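Local coordinates for pyruvate formate-lyase 2 (Archaeoglobus fulgidus, PDB 2F3O), which belongs to the glycyl radical enzymes and is probably a lyase, although its substrate and exact reaction remain unknown, at residues Val491-Tyr503 with Glu613-Phe625. Numbering follows the deposited sequence.
Sequences VKLVVRGSNVLSY and EVNRHRNFRGGKF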
loop_
_atom_site.group_PDB
_atom_site.type_symbol
_atom_site.label_atom_id
_atom_site.label_comp_id
_atom_site.label_asym_id
_atom_site.label_seq_id
_atom_site.Cartn_x
_atom_site.Cartn_y
_atom_site.Cartn_z
ATOM N N VAL A 491 -19.547 -11.824 -21.737
ATOM C CA VAL A 491 -19.344 -10.903 -20.615
ATOM C C VAL A 491 -17.888 -10.458 -20.582
ATOM O O VAL A 491 -17.614 -9.261 -20.536
ATOM C CB VAL A 491 -19.753 -11.516 -19.258
ATOM C CG1 VAL A 491 -19.210 -10.697 -18.124
ATOM C CG2 VAL A 491 -21.259 -11.589 -19.136
ATOM N N LYS A 492 -16.973 -11.423 -20.688
ATOM C CA LYS A 492 -15.541 -11.153 -20.739
ATOM C C LYS A 492 -15.160 -10.178 -21.839
ATOM O O LYS A 492 -14.315 -9.299 -21.623
ATOM C CB LYS A 492 -14.743 -12.444 -20.882
ATOM C CG LYS A 492 -14.640 -13.242 -19.582
ATOM C CD LYS A 492 -13.706 -14.438 -19.713
ATOM C CE LYS A 492 -13.862 -15.346 -18.503
ATOM N NZ LYS A 492 -13.509 -16.768 -18.793
ATOM N N LEU A 493 -15.801 -10.313 -22.998
ATOM C CA LEU A 493 -15.599 -9.373 -24.096
ATOM C C LEU A 493 -16.009 -7.977 -23.683
ATOM O O LEU A 493 -15.296 -7.033 -23.967
ATOM C CB LEU A 493 -16.361 -9.793 -25.357
ATOM C CG LEU A 493 -15.650 -10.523 -26.510
ATOM C CD1 LEU A 493 -14.408 -11.310 -26.088
ATOM C CD2 LEU A 493 -16.644 -11.438 -27.191
ATOM N N VAL A 494 -17.130 -7.820 -22.989
ATOM C CA VAL A 494 -17.494 -6.453 -22.637
ATOM C C VAL A 494 -16.730 -5.939 -21.435
ATOM O O VAL A 494 -16.471 -4.743 -21.365
ATOM C CB VAL A 494 -19.039 -6.137 -22.577
ATOM C CG1 VAL A 494 -19.807 -7.148 -23.307
ATOM C CG2 VAL A 494 -19.548 -6.025 -21.181
ATOM N N VAL A 495 -16.305 -6.819 -20.529
ATOM C CA VAL A 495 -15.510 -6.307 -19.433
ATOM C C VAL A 495 -14.149 -5.856 -19.915
ATOM O O VAL A 495 -13.693 -4.813 -19.489
ATOM C CB VAL A 495 -15.434 -7.200 -18.176
ATOM C CG1 VAL A 495 -16.824 -7.668 -17.761
ATOM C CG2 VAL A 495 -14.479 -8.345 -18.354
ATOM N N ARG A 496 -13.545 -6.576 -20.856
ATOM C CA ARG A 496 -12.314 -6.097 -21.468
ATOM C C ARG A 496 -12.548 -4.768 -22.181
ATOM O O ARG A 496 -11.772 -3.829 -22.017
ATOM C CB ARG A 496 -11.725 -7.120 -22.438
ATOM C CG ARG A 496 -10.454 -6.610 -23.093
ATOM C CD ARG A 496 -9.594 -7.717 -23.692
ATOM N NE ARG A 496 -9.725 -7.767 -25.143
ATOM C CZ ARG A 496 -10.465 -8.668 -25.776
ATOM N NH1 ARG A 496 -10.552 -8.628 -27.089
ATOM N NH2 ARG A 496 -11.125 -9.598 -25.088
ATOM N N GLY A 497 -13.638 -4.682 -22.937
ATOM C CA GLY A 497 -13.921 -3.496 -23.718
ATOM C C GLY A 497 -14.187 -2.273 -22.862
ATOM O O GLY A 497 -13.649 -1.201 -23.126
ATOM N N SER A 498 -14.978 -2.436 -21.811
ATOM C CA SER A 498 -15.378 -1.311 -21.011
ATOM C C SER A 498 -14.207 -0.789 -20.213
ATOM O O SER A 498 -14.112 0.402 -19.955
ATOM C CB SER A 498 -16.499 -1.717 -20.072
ATOM O OG SER A 498 -16.700 -0.758 -19.055
ATOM N N ASN A 499 -13.312 -1.689 -19.832
ATOM C CA ASN A 499 -12.128 -1.316 -19.089
ATOM C C ASN A 499 -11.158 -0.521 -19.928
ATOM O O ASN A 499 -10.597 0.477 -19.463
ATOM C CB ASN A 499 -11.470 -2.539 -18.488
ATOM C CG ASN A 499 -12.167 -2.991 -17.224
ATOM O OD1 ASN A 499 -12.884 -2.208 -16.606
ATOM N ND2 ASN A 499 -11.972 -4.242 -16.830
ATOM N N VAL A 500 -10.999 -0.923 -21.179
ATOM C CA VAL A 500 -10.170 -0.150 -22.084
ATOM C C VAL A 500 -10.773 1.236 -22.242
ATOM O O VAL A 500 -10.082 2.231 -22.109
ATOM C CB VAL A 500 -9.987 -0.837 -23.454
ATOM C CG1 VAL A 500 -9.280 0.081 -24.431
ATOM C CG2 VAL A 500 -9.193 -2.114 -23.300
ATOM N N LEU A 501 -12.082 1.295 -22.435
ATOM C CA LEU A 501 -12.784 2.566 -22.556
ATOM C C LEU A 501 -12.689 3.433 -21.299
ATOM O O LEU A 501 -12.681 4.661 -21.409
ATOM C CB LEU A 501 -14.252 2.315 -22.898
ATOM C CG LEU A 501 -14.734 2.410 -24.349
ATOM C CD1 LEU A 501 -13.600 2.654 -25.268
ATOM C CD2 LEU A 501 -15.527 1.173 -24.786
ATOM N N SER A 502 -12.624 2.806 -20.118
ATOM C CA SER A 502 -12.594 3.555 -18.858
ATOM C C SER A 502 -11.231 4.184 -18.633
ATOM O O SER A 502 -11.101 5.281 -18.092
ATOM C CB SER A 502 -12.977 2.682 -17.671
ATOM O OG SER A 502 -14.236 3.099 -17.159
ATOM N N TYR A 503 -10.216 3.466 -19.072
ATOM C CA TYR A 503 -8.883 3.985 -19.127
ATOM C C TYR A 503 -8.848 5.123 -20.160
ATOM O O TYR A 503 -8.241 6.174 -19.920
ATOM C CB TYR A 503 -7.977 2.833 -19.490
ATOM C CG TYR A 503 -6.544 3.163 -19.795
ATOM C CD1 TYR A 503 -5.784 3.985 -18.961
ATOM C CD2 TYR A 503 -5.919 2.585 -20.894
ATOM C CE1 TYR A 503 -4.460 4.248 -19.248
ATOM C CE2 TYR A 503 -4.606 2.839 -21.186
ATOM C CZ TYR A 503 -3.872 3.665 -20.371
ATOM O OH TYR A 503 -2.545 3.894 -20.701
ATOM N N GLU A 613 -21.423 -14.063 -13.391
ATOM C CA GLU A 613 -20.324 -13.930 -14.310
ATOM C C GLU A 613 -19.887 -12.492 -14.405
ATOM O O GLU A 613 -18.779 -12.211 -14.813
ATOM C CB GLU A 613 -20.647 -14.512 -15.686
ATOM C CG GLU A 613 -20.470 -16.034 -15.750
ATOM C CD GLU A 613 -19.009 -16.491 -15.889
ATOM O OE1 GLU A 613 -18.095 -15.640 -16.085
ATOM O OE2 GLU A 613 -18.788 -17.724 -15.840
ATOM N N VAL A 614 -20.763 -11.584 -14.012
ATOM C CA VAL A 614 -20.472 -10.173 -14.114
ATOM C C VAL A 614 -19.834 -9.686 -12.830
ATOM O O VAL A 614 -18.758 -9.093 -12.858
ATOM C CB VAL A 614 -21.747 -9.374 -14.441
ATOM C CG1 VAL A 614 -21.563 -7.899 -14.132
ATOM C CG2 VAL A 614 -22.106 -9.567 -15.884
ATOM N N ASN A 615 -20.463 -9.998 -11.701
ATOM C CA ASN A 615 -20.086 -9.393 -10.429
ATOM C C ASN A 615 -18.677 -9.745 -9.922
ATOM O O ASN A 615 -18.126 -9.053 -9.063
ATOM C CB ASN A 615 -21.159 -9.666 -9.377
ATOM C CG ASN A 615 -22.514 -9.121 -9.783
ATOM O OD1 ASN A 615 -22.598 -8.198 -10.571
ATOM N ND2 ASN A 615 -23.571 -9.706 -9.266
ATOM N N ARG A 616 -18.085 -10.786 -10.496
ATOM C CA ARG A 616 -16.739 -11.188 -10.155
ATOM C C ARG A 616 -15.608 -10.384 -10.836
ATOM O O ARG A 616 -14.475 -10.451 -10.369
ATOM C CB ARG A 616 -16.565 -12.678 -10.443
ATOM C CG ARG A 616 -16.346 -13.039 -11.922
ATOM C CD ARG A 616 -16.359 -14.545 -12.106
ATOM N NE ARG A 616 -15.986 -14.954 -13.459
ATOM C CZ ARG A 616 -14.748 -15.278 -13.831
ATOM N NH1 ARG A 616 -14.499 -15.639 -15.090
ATOM N NH2 ARG A 616 -13.752 -15.239 -12.949
ATOM N N HIS A 617 -15.876 -9.642 -11.920
ATOM C CA HIS A 617 -14.779 -8.946 -12.636
ATOM C C HIS A 617 -14.511 -7.564 -12.102
ATOM O O HIS A 617 -15.437 -6.853 -11.725
ATOM C CB HIS A 617 -15.066 -8.789 -14.117
ATOM C CG HIS A 617 -15.211 -10.083 -14.840
ATOM N ND1 HIS A 617 -14.208 -10.624 -15.616
ATOM C CD2 HIS A 617 -16.245 -10.951 -14.900
ATOM C CE1 HIS A 617 -14.622 -11.771 -16.126
ATOM N NE2 HIS A 617 -15.853 -11.996 -15.698
ATOM N N ARG A 618 -13.247 -7.159 -12.097
ATOM C CA ARG A 618 -12.932 -5.830 -11.593
ATOM C C ARG A 618 -12.723 -4.823 -12.696
ATOM O O ARG A 618 -12.210 -5.142 -13.761
ATOM C CB ARG A 618 -11.683 -5.806 -10.747
ATOM C CG ARG A 618 -11.157 -7.075 -10.310
ATOM C CD ARG A 618 -9.731 -6.811 -10.115
ATOM N NE ARG A 618 -9.153 -7.762 -9.201
ATOM C CZ ARG A 618 -8.058 -7.533 -8.488
ATOM N NH1 ARG A 618 -7.430 -6.352 -8.565
ATOM N NH2 ARG A 618 -7.600 -8.485 -7.679
ATOM N N ASN A 619 -13.082 -3.582 -12.416
ATOM C CA ASN A 619 -12.901 -2.562 -13.399
ATOM C C ASN A 619 -11.610 -1.757 -13.182
ATOM O O ASN A 619 -10.894 -1.932 -12.176
ATOM C CB ASN A 619 -14.137 -1.667 -13.459
ATOM C CG ASN A 619 -14.339 -0.859 -12.181
ATOM O OD1 ASN A 619 -13.575 -0.979 -11.226
ATOM N ND2 ASN A 619 -15.371 -0.025 -12.164
ATOM N N PHE A 620 -11.355 -0.871 -14.143
ATOM C CA PHE A 620 -10.178 -0.042 -14.199
ATOM C C PHE A 620 -10.127 0.915 -13.038
ATOM O O PHE A 620 -9.051 1.219 -12.526
ATOM C CB PHE A 620 -10.189 0.750 -15.499
ATOM C CG PHE A 620 -9.173 1.855 -15.545
ATOM C CD1 PHE A 620 -7.834 1.567 -15.713
ATOM C CD2 PHE A 620 -9.556 3.174 -15.424
ATOM C CE1 PHE A 620 -6.904 2.554 -15.763
ATOM C CE2 PHE A 620 -8.621 4.168 -15.461
ATOM C CZ PHE A 620 -7.292 3.856 -15.635
ATOM N N ARG A 621 -11.294 1.380 -12.613
ATOM C CA ARG A 621 -11.353 2.344 -11.526
ATOM C C ARG A 621 -11.246 1.685 -10.161
ATOM O O ARG A 621 -11.482 2.332 -9.153
ATOM C CB ARG A 621 -12.603 3.233 -11.605
ATOM C CG ARG A 621 -12.565 4.255 -12.718
ATOM C CD ARG A 621 -13.871 5.022 -12.829
ATOM N NE ARG A 621 -14.856 4.283 -13.609
ATOM C CZ ARG A 621 -15.911 3.652 -13.094
ATOM N NH1 ARG A 621 -16.153 3.672 -11.781
ATOM N NH2 ARG A 621 -16.731 3.000 -13.907
ATOM N N GLY A 622 -10.918 0.405 -10.111
ATOM C CA GLY A 622 -10.494 -0.188 -8.858
ATOM C C GLY A 622 -11.574 -0.778 -7.996
ATOM O O GLY A 622 -11.326 -1.141 -6.856
ATOM N N GLY A 623 -12.781 -0.861 -8.547
ATOM C CA GLY A 623 -13.903 -1.564 -7.930
ATOM C C GLY A 623 -14.260 -2.774 -8.768
ATOM O O GLY A 623 -13.388 -3.380 -9.378
ATOM N N LYS A 624 -15.534 -3.127 -8.808
ATOM C CA LYS A 624 -15.972 -4.324 -9.513
ATOM C C LYS A 624 -17.067 -4.009 -10.498
ATOM O O LYS A 624 -17.611 -2.921 -10.496
ATOM C CB LYS A 624 -16.485 -5.342 -8.516
ATOM C CG LYS A 624 -15.389 -6.126 -7.841
ATOM C CD LYS A 624 -15.967 -7.296 -7.097
ATOM C CE LYS A 624 -15.154 -8.534 -7.432
ATOM N NZ LYS A 624 -15.180 -9.549 -6.328
ATOM N N PHE A 625 -17.404 -4.960 -11.351
ATOM C CA PHE A 625 -18.502 -4.760 -12.284
ATOM C C PHE A 625 -19.805 -5.030 -11.568
ATOM O O PHE A 625 -19.825 -5.733 -10.563
ATOM C CB PHE A 625 -18.354 -5.673 -13.497
ATOM C CG PHE A 625 -17.562 -5.065 -14.636
ATOM C CD1 PHE A 625 -16.190 -4.966 -14.569
ATOM C CD2 PHE A 625 -18.199 -4.621 -15.781
ATOM C CE1 PHE A 625 -15.476 -4.415 -15.616
ATOM C CE2 PHE A 625 -17.487 -4.079 -16.829
ATOM C CZ PHE A 625 -16.132 -3.954 -16.742
HETATM O O HOH W 1 -13.862 1.617 -14.589
#
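Asn499 spends both ends of its amide on the backbone of the loop that follows helix 597-615. Asn499 ND2 donates to Arg618 O (3.2 Å), in the plane of that carbonyl and on a lone pair, while Asn499 OD1 accepts Phe620 N (3.2 Å) from well above the amide plane, 67° out. The same ND2 is also hydrogen-bonded to Gly186 O of the second subunit, tying helix, loop and subunit interface together. Putting an alanine here removes the amide, which is likely to leave Arg618 O, Phe620 N and Gly186 O of the second subunit without this mate and the Asn619-Gly622 turn less firmly fixed. A water bridges Ser502 OG to Arg621 N. Around this polar centre the packing is aromatic: Val495 CG1 sits over one face of the Phe625 ring, 3.8 Å from its centroid, and the ring turns its edge to Asn499 OD1. Phe620, its CG anti to the backbone N (chi1 168°), lays one face against Tyr503 CA. Farther along, Val491 CG1 meets Val614 CG2 at 3.8 Å. Helix 477-508 thus holds the link from helix 597-615 to strand 624-628 through one side-chain amide that satisfies backbone polar groups amid apolar contacts.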